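3-phosphoshikimate 1-carboxyvinyltransferase (Streptomyces sviceus, PDB 7M0O) probably transfers the enolpyruvyl group of phosphoenolpyruvate to the 5-hydroxyl of shikimate-3-phosphate, the sixth step of chorismate biosynthesis. Local coordinates at residues A[224-228]-A[367-371]; A[285-291]-A[310-316]; A[295-301]-A[326-330]. All coordinates share one frame; numbering follows the deposited sequence.

Interaction 1. Residues A[224-228]-A[367-371]; sequences STASY and RIVMS. With PO4 (phosphate ion), chain B.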
# COMPACT_ATOMS: atom_id res chain seq x y z
N SER A 224 7.30 -2.79 1.96
CA SER A 224 7.26 -4.25 1.98
C SER A 224 8.10 -4.82 0.84
O SER A 224 8.87 -5.76 1.03
CB SER A 224 5.81 -4.73 1.88
OG SER A 224 5.00 -4.08 2.83
N THR A 225 7.96 -4.24 -0.35
CA THR A 225 8.82 -4.59 -1.47
C THR A 225 10.29 -4.31 -1.15
O THR A 225 11.17 -5.09 -1.53
CB THR A 225 8.38 -3.79 -2.70
OG1 THR A 225 7.08 -4.25 -3.09
CG2 THR A 225 9.36 -3.96 -3.86
N ALA A 226 10.56 -3.22 -0.43
CA ALA A 226 11.94 -2.88 -0.11
C ALA A 226 12.58 -3.90 0.83
O ALA A 226 13.81 -4.02 0.81
CB ALA A 226 12.02 -1.49 0.54
N SER A 227 11.79 -4.65 1.60
CA SER A 227 12.37 -5.53 2.60
C SER A 227 13.25 -6.58 1.96
O SER A 227 14.28 -6.95 2.54
CB SER A 227 11.27 -6.20 3.45
OG SER A 227 10.58 -7.24 2.78
N TYR A 228 12.89 -7.05 0.75
CA TYR A 228 13.68 -8.09 0.11
C TYR A 228 15.04 -7.56 -0.33
O TYR A 228 16.03 -8.29 -0.27
CB TYR A 228 12.93 -8.67 -1.10
CG TYR A 228 11.52 -9.02 -0.71
CD1 TYR A 228 11.26 -10.12 0.10
CD2 TYR A 228 10.46 -8.21 -1.11
CE1 TYR A 228 9.97 -10.41 0.50
CE2 TYR A 228 9.16 -8.50 -0.71
CZ TYR A 228 8.93 -9.59 0.09
OH TYR A 228 7.65 -9.87 0.49
N ARG A 367 4.75 -13.00 -1.48
CA ARG A 367 5.80 -12.85 -0.47
C ARG A 367 6.60 -14.14 -0.26
O ARG A 367 7.77 -14.07 0.12
CB ARG A 367 5.20 -12.37 0.85
CG ARG A 367 4.28 -11.16 0.66
CD ARG A 367 4.51 -10.07 1.69
NE ARG A 367 3.68 -8.93 1.34
CZ ARG A 367 4.10 -7.89 0.62
NH1 ARG A 367 5.36 -7.85 0.18
NH2 ARG A 367 3.27 -6.91 0.32
N ILE A 368 6.02 -15.32 -0.49
CA ILE A 368 6.81 -16.54 -0.43
C ILE A 368 7.84 -16.56 -1.57
O ILE A 368 9.00 -16.91 -1.36
CB ILE A 368 5.90 -17.79 -0.45
CG1 ILE A 368 4.94 -17.79 0.74
CG2 ILE A 368 6.74 -19.08 -0.46
CD1 ILE A 368 5.63 -17.76 2.12
N VAL A 369 7.43 -16.17 -2.78
CA VAL A 369 8.37 -16.16 -3.90
C VAL A 369 9.46 -15.11 -3.69
O VAL A 369 10.65 -15.38 -3.86
CB VAL A 369 7.62 -15.93 -5.23
CG1 VAL A 369 8.63 -15.71 -6.38
CG2 VAL A 369 6.74 -17.12 -5.54
N MET A 370 9.06 -13.89 -3.32
CA MET A 370 10.06 -12.83 -3.19
C MET A 370 11.02 -13.13 -2.04
O MET A 370 12.23 -12.86 -2.15
CB MET A 370 9.37 -11.48 -3.01
CG MET A 370 8.69 -11.01 -4.30
SD MET A 370 8.05 -9.33 -4.31
CE MET A 370 6.60 -9.51 -3.30
N SER A 371 10.52 -13.71 -0.95
CA SER A 371 11.40 -14.00 0.19
C SER A 371 12.44 -15.05 -0.16
O SER A 371 13.63 -14.85 0.11
CB SER A 371 10.58 -14.46 1.39
OG SER A 371 9.78 -13.41 1.88
P PO4 B . -0.03 -8.49 1.50
O1 PO4 B . -0.21 -7.34 2.46
O2 PO4 B . 1.00 -9.42 2.10
O3 PO4 B . 0.43 -7.94 0.17
O4 PO4 B . -1.37 -9.17 1.36
O HOH W 1 5.36 -5.95 -2.03
O HOH W 2 7.82 -11.01 2.99
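In this EPSP synthase, the phosphoenolpyruvate pocket, as predicted, takes Arg367 from the start of helix 366-375, and helix 223-235 supports that arginine through Tyr228. The two helix segments run roughly parallel, 30° apart, with axes 10.4 Å from each other. Tyr228 reaches across the gap. Its hydroxyl OH accepts a nearly straight hydrogen bond from Arg367 NH1 at 3.1 Å. Ring and guanidinium are almost coplanar, so the bond runs edge to edge. The Arg367 chain bends at chi2 (-135°), which brings the guanidinium edge up to the tyrosine hydroxyl and on to the bound phosphate. There NE donates to PO4 O2 at 2.8 Å and NH2 to PO4 O3 at 3.0 Å. This ion, probably from the crystallisation liquor, is also held by Arg326 and His366. Water 1 links Arg367 NH1 to Thr225 OG1. Beside it, Ser224 CB packs against the guanidinium, while Ser224 OG is bonded to Asp254. The Tyr228 ring is held between two groups. Met370 CB sits over one face, 3.6 Å from the centroid, as a CH-pi contact, and Ser227 OG covers the opposite face. Met370 SD adds an oblique Met-aromatic contact. A leucine in place of the tyrosine would probably leave Arg367 NH1 without its hydroxyl acceptor and Met370 CB without the ring it packs on. Ser371 OG lies at the ring edge, 3.3 Å from Tyr228 CE1, and donates back to Arg367 O at 2.8 Å, joining Ser371 N on that carbonyl from the other face of its plane.

Interaction 2. Residues A[285-291]-A[310-316]; sequences GLTANMR and PVRIEDV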
# COMPACT_ATOMS: atom_id res chain seq x y z
N GLY A 285 21.63 -14.62 15.23
CA GLY A 285 20.29 -15.07 15.57
C GLY A 285 19.66 -14.23 16.67
O GLY A 285 20.32 -13.53 17.43
N LEU A 286 18.34 -14.32 16.75
CA LEU A 286 17.57 -13.50 17.68
C LEU A 286 16.15 -14.03 17.74
O LEU A 286 15.73 -14.86 16.93
CB LEU A 286 17.56 -12.02 17.29
CG LEU A 286 17.35 -11.56 15.84
CD1 LEU A 286 16.02 -11.99 15.24
CD2 LEU A 286 17.51 -10.05 15.73
N THR A 287 15.42 -13.50 18.71
CA THR A 287 13.97 -13.59 18.77
C THR A 287 13.39 -12.24 18.37
O THR A 287 13.82 -11.21 18.89
CB THR A 287 13.50 -13.95 20.17
OG1 THR A 287 13.94 -15.27 20.48
CG2 THR A 287 11.98 -13.87 20.25
N ALA A 288 12.42 -12.24 17.46
CA ALA A 288 11.82 -11.00 16.98
C ALA A 288 10.30 -11.11 17.06
O ALA A 288 9.70 -12.04 16.51
CB ALA A 288 12.26 -10.71 15.54
N ASN A 289 9.68 -10.17 17.76
CA ASN A 289 8.23 -10.04 17.72
C ASN A 289 7.87 -9.26 16.46
O ASN A 289 8.18 -8.08 16.36
CB ASN A 289 7.74 -9.34 18.99
CG ASN A 289 6.23 -9.15 19.03
OD1 ASN A 289 5.60 -8.79 18.03
ND2 ASN A 289 5.65 -9.37 20.20
N MET A 290 7.21 -9.93 15.50
CA MET A 290 6.90 -9.28 14.22
C MET A 290 5.41 -9.02 14.03
O MET A 290 4.94 -8.90 12.90
CB MET A 290 7.48 -10.11 13.06
CG MET A 290 9.01 -10.17 13.11
SD MET A 290 9.83 -10.94 11.66
CE MET A 290 9.88 -9.58 10.49
N ARG A 291 4.65 -8.90 15.13
CA ARG A 291 3.20 -8.67 15.04
C ARG A 291 2.87 -7.47 14.15
O ARG A 291 1.98 -7.55 13.29
CB ARG A 291 2.60 -8.45 16.43
CG ARG A 291 1.10 -8.16 16.37
CD ARG A 291 0.52 -7.97 17.76
NE ARG A 291 1.43 -7.22 18.61
CZ ARG A 291 1.46 -5.89 18.69
NH1 ARG A 291 0.62 -5.16 17.96
NH2 ARG A 291 2.33 -5.30 19.49
N PRO A 310 19.56 -19.80 16.48
CA PRO A 310 18.15 -19.85 16.07
C PRO A 310 17.53 -18.47 15.87
O PRO A 310 17.85 -17.50 16.57
CB PRO A 310 17.46 -20.60 17.22
CG PRO A 310 18.53 -21.48 17.74
CD PRO A 310 19.83 -20.74 17.59
N VAL A 311 16.63 -18.40 14.90
CA VAL A 311 15.82 -17.21 14.65
C VAL A 311 14.41 -17.60 15.04
O VAL A 311 13.81 -18.49 14.43
CB VAL A 311 15.91 -16.74 13.20
CG1 VAL A 311 14.94 -15.61 12.96
CG2 VAL A 311 17.35 -16.30 12.88
N ARG A 312 13.88 -16.97 16.08
CA ARG A 312 12.52 -17.25 16.52
C ARG A 312 11.65 -16.04 16.27
O ARG A 312 11.91 -14.96 16.82
CB ARG A 312 12.51 -17.64 18.00
CG ARG A 312 11.13 -18.07 18.50
CD ARG A 312 11.21 -18.62 19.91
NE ARG A 312 9.91 -18.79 20.55
CZ ARG A 312 9.32 -19.97 20.73
NH1 ARG A 312 9.92 -21.08 20.31
NH2 ARG A 312 8.15 -20.05 21.34
N ILE A 313 10.61 -16.21 15.45
CA ILE A 313 9.68 -15.14 15.11
C ILE A 313 8.39 -15.35 15.90
O ILE A 313 7.76 -16.41 15.78
CB ILE A 313 9.42 -15.10 13.59
CG1 ILE A 313 10.72 -14.90 12.82
CG2 ILE A 313 8.44 -13.97 13.23
CD1 ILE A 313 10.50 -14.88 11.30
N GLU A 314 8.00 -14.37 16.72
CA GLU A 314 6.92 -14.54 17.67
C GLU A 314 5.79 -13.55 17.40
O GLU A 314 5.99 -12.52 16.75
CB GLU A 314 7.41 -14.34 19.13
CG GLU A 314 8.27 -15.47 19.62
CD GLU A 314 8.75 -15.29 21.05
OE1 GLU A 314 8.66 -14.16 21.59
OE2 GLU A 314 9.23 -16.28 21.63
N ASP A 315 4.59 -13.90 17.89
CA ASP A 315 3.42 -13.03 17.86
C ASP A 315 2.92 -12.81 16.43
O ASP A 315 2.48 -11.71 16.08
CB ASP A 315 3.70 -11.70 18.57
CG ASP A 315 2.46 -11.09 19.24
OD1 ASP A 315 1.33 -11.63 19.12
OD2 ASP A 315 2.62 -10.03 19.88
N VAL A 316 2.95 -13.86 15.61
CA VAL A 316 2.56 -13.74 14.21
C VAL A 316 1.40 -14.68 13.90
O VAL A 316 1.36 -15.31 12.84
CB VAL A 316 3.76 -14.02 13.27
CG1 VAL A 316 4.70 -12.81 13.26
CG2 VAL A 316 4.54 -15.29 13.68
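Strands 286-289 and 311-314 pair in parallel as the two strands of a right-handed beta-alpha-beta crossover, whose helix is 297-303. The backbone ladder is tight in the middle. Arg312 N donates to Leu286 O, Ala288 N to Arg312 O at 2.8 Å, Glu314 N to Ala288 O, and Met290 N to Glu314 O. The Leu286 N bond to Pro310 O at the start is weak. The sheet face bearing Ala288 and Ile313 is buried. There Met290 lays its sulfur against the Ile313 branch, with SD 3.7 Å from CG2, and its CB meets Val316 CG1 at 3.9 Å. The Met290 chain turns at chi3 (82°), which carries CE toward helix 297-303. The other face is more open and polar. Thr287 CG2 touches the carboxylate of Glu314, 3.6 Å from OE1. Arg312 NE donates to Glu314 OE2 at 2.8 Å in a salt bridge that uses the anti lone pair, and its NH1 also pairs with Glu349. At the C-terminal end of the pair, Asp315 OD2 accepts from Asn289 ND2 at 3.1 Å, again by its anti lone pair. The amide and carboxylate planes are 74° apart. Arg291 NE makes a salt bridge to the same oxygen at 3.3 Å, its hydrogen bond weak. Asn289 OD1 is used too, accepting from Arg291 N in an Asx turn. Strand 286-289 is outermost in its four-stranded sheet. Strand 311-314 has antiparallel 347-351 on its other side, while Leu300 of helix 297-303 packs under Met290, Val311 and Ile313.

Interaction 3. Residues A[295-301]-A[326-330]; sequences DTMPTLA and RLEAC. With PO4 (phosphate ion), chain B.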
# COMPACT_ATOMS: atom_id res chain seq x y z
N ASP A 295 3.97 -8.70 7.40
CA ASP A 295 4.19 -8.99 5.98
C ASP A 295 5.67 -9.26 5.67
O ASP A 295 5.97 -9.83 4.61
CB ASP A 295 3.68 -7.85 5.11
CG ASP A 295 2.14 -7.83 5.00
OD1 ASP A 295 1.49 -8.83 5.37
OD2 ASP A 295 1.57 -6.82 4.54
N THR A 296 6.59 -8.85 6.56
CA THR A 296 8.02 -9.13 6.39
C THR A 296 8.50 -10.32 7.20
O THR A 296 9.69 -10.67 7.13
CB THR A 296 8.88 -7.89 6.75
OG1 THR A 296 8.83 -7.59 8.16
CG2 THR A 296 8.45 -6.69 5.93
N MET A 297 7.60 -11.01 7.92
CA MET A 297 7.99 -12.26 8.55
C MET A 297 8.63 -13.24 7.56
O MET A 297 9.68 -13.82 7.90
CB MET A 297 6.79 -12.91 9.25
CG MET A 297 7.10 -14.30 9.83
SD MET A 297 7.05 -15.67 8.66
CE MET A 297 5.30 -15.71 8.23
N PRO A 298 8.10 -13.44 6.34
CA PRO A 298 8.78 -14.37 5.42
C PRO A 298 10.14 -13.87 4.99
O PRO A 298 11.03 -14.69 4.75
CB PRO A 298 7.81 -14.49 4.23
CG PRO A 298 6.42 -14.15 4.86
CD PRO A 298 6.75 -13.07 5.86
N THR A 299 10.32 -12.55 4.90
CA THR A 299 11.63 -12.01 4.52
C THR A 299 12.69 -12.44 5.52
O THR A 299 13.82 -12.79 5.13
CB THR A 299 11.55 -10.49 4.41
OG1 THR A 299 10.37 -10.12 3.68
CG2 THR A 299 12.78 -9.95 3.68
N LEU A 300 12.36 -12.40 6.82
CA LEU A 300 13.30 -12.86 7.83
C LEU A 300 13.46 -14.38 7.80
O LEU A 300 14.57 -14.90 7.95
CB LEU A 300 12.85 -12.41 9.22
CG LEU A 300 13.77 -12.89 10.36
CD1 LEU A 300 15.21 -12.44 10.12
CD2 LEU A 300 13.30 -12.43 11.75
N ALA A 301 12.36 -15.11 7.66
CA ALA A 301 12.45 -16.56 7.63
C ALA A 301 13.41 -17.05 6.54
O ALA A 301 14.11 -18.04 6.73
CB ALA A 301 11.06 -17.16 7.43
N ARG A 326 1.06 -18.42 5.93
CA ARG A 326 2.44 -18.07 5.60
C ARG A 326 3.44 -18.64 6.59
O ARG A 326 4.59 -18.89 6.22
CB ARG A 326 2.62 -16.54 5.55
CG ARG A 326 2.04 -15.90 4.31
CD ARG A 326 2.22 -14.40 4.33
NE ARG A 326 1.75 -13.83 3.07
CZ ARG A 326 1.54 -12.54 2.84
NH1 ARG A 326 1.75 -11.64 3.78
NH2 ARG A 326 1.14 -12.15 1.64
N LEU A 327 3.01 -18.85 7.83
CA LEU A 327 3.85 -19.54 8.80
C LEU A 327 4.12 -20.97 8.34
O LEU A 327 5.28 -21.39 8.25
CB LEU A 327 3.18 -19.50 10.18
CG LEU A 327 4.04 -19.71 11.43
CD1 LEU A 327 3.41 -19.11 12.70
CD2 LEU A 327 4.34 -21.18 11.64
N GLU A 328 3.08 -21.71 7.98
CA GLU A 328 3.29 -23.08 7.52
C GLU A 328 4.05 -23.12 6.20
O GLU A 328 4.85 -24.04 5.98
CB GLU A 328 1.96 -23.81 7.37
CG GLU A 328 1.24 -24.09 8.67
CD GLU A 328 1.96 -25.08 9.57
OE1 GLU A 328 2.63 -26.01 9.06
OE2 GLU A 328 1.88 -24.92 10.80
N ALA A 329 3.78 -22.17 5.29
CA ALA A 329 4.45 -22.16 4.00
C ALA A 329 5.94 -21.90 4.14
O ALA A 329 6.76 -22.52 3.45
CB ALA A 329 3.82 -21.11 3.08
N CYS A 330 6.32 -21.00 5.05
CA CYS A 330 7.74 -20.79 5.33
C CYS A 330 8.39 -22.05 5.90
O CYS A 330 9.49 -22.43 5.49
CB CYS A 330 7.91 -19.60 6.28
SG CYS A 330 7.73 -18.00 5.45
P PO4 B . -0.03 -8.49 1.50
O1 PO4 B . -0.21 -7.34 2.46
O2 PO4 B . 1.00 -9.42 2.10
O3 PO4 B . 0.43 -7.94 0.17
O4 PO4 B . -1.37 -9.17 1.36
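Asp295 and Arg326, predicted to be the proton acceptor and a phosphoenolpyruvate ligand, meet beside the bound phosphate. Arg326 NH1 lies 3.2 Å from Asp295 OD1 in a salt bridge whose hydrogen bond is weak and bent. The carboxylate stands 73° from the guanidinium plane, and OD1 comes to the guanidinium edge. PO4 O2 sits at that edge as well. It accepts from NH1 at 2.9 Å and from NH2 at 2.8 Å, so one phosphate oxygen is shared by both terminal nitrogens. The Arg326 chain makes this reach by running straight from CG to NE. Its NE is paired with Asp365, which helps fix the rotation of the guanidinium. Asp295 OD2 lies 2.8 Å from PO4 O1. Behind the charged groups the contact is apolar. Met297 points its CG away from its own backbone N (chi1 175°), then folds back at chi2 and chi3. The curl sets CE against the Arg326 stem, 3.9 Å from CB, and brings SD 4.0 Å from Cys330 SG. Cys330 SG is the hub of this layer. It meets Pro298 CB at 3.7 Å and also touches Ala301 CB. The proline ring further approaches the Arg326 chain at CD. Segments 297-301 and 326-330 run nearly parallel, 16° apart, on helices 297-303 and 326-336. Helix 366-375 packs beside both, with Ser371 on Pro298 and Arg367 on Arg326. On the other side of helix 297-303, Thr299 meets Tyr228 and Ala231 of helix 223-235.

Interactions 1 and 3 meet at the predicted phosphoenolpyruvate site. Their centres are about 9 Å apart and both hold the same phosphate. The Arg367 and Arg326 side chains that grip it are about 3 Å apart at their nearest atoms. The contacts also touch directly: Ser227 OG lies 3.0 Å from Thr299 OG1, a probable hydrogen bond. Interaction 2 binds no phosphate. Its centre is about 11 Å from that of interaction 3 and about 17 Å from that of interaction 1. The chain from Thr296 into helix 297-303 joins interactions 2 and 3: Met290 CE packs 3.2 Å from Thr296 OG1, and Ile313 CD1 3.7 Å from Met297 O. Both nest inside the chain loop closed by interaction 1.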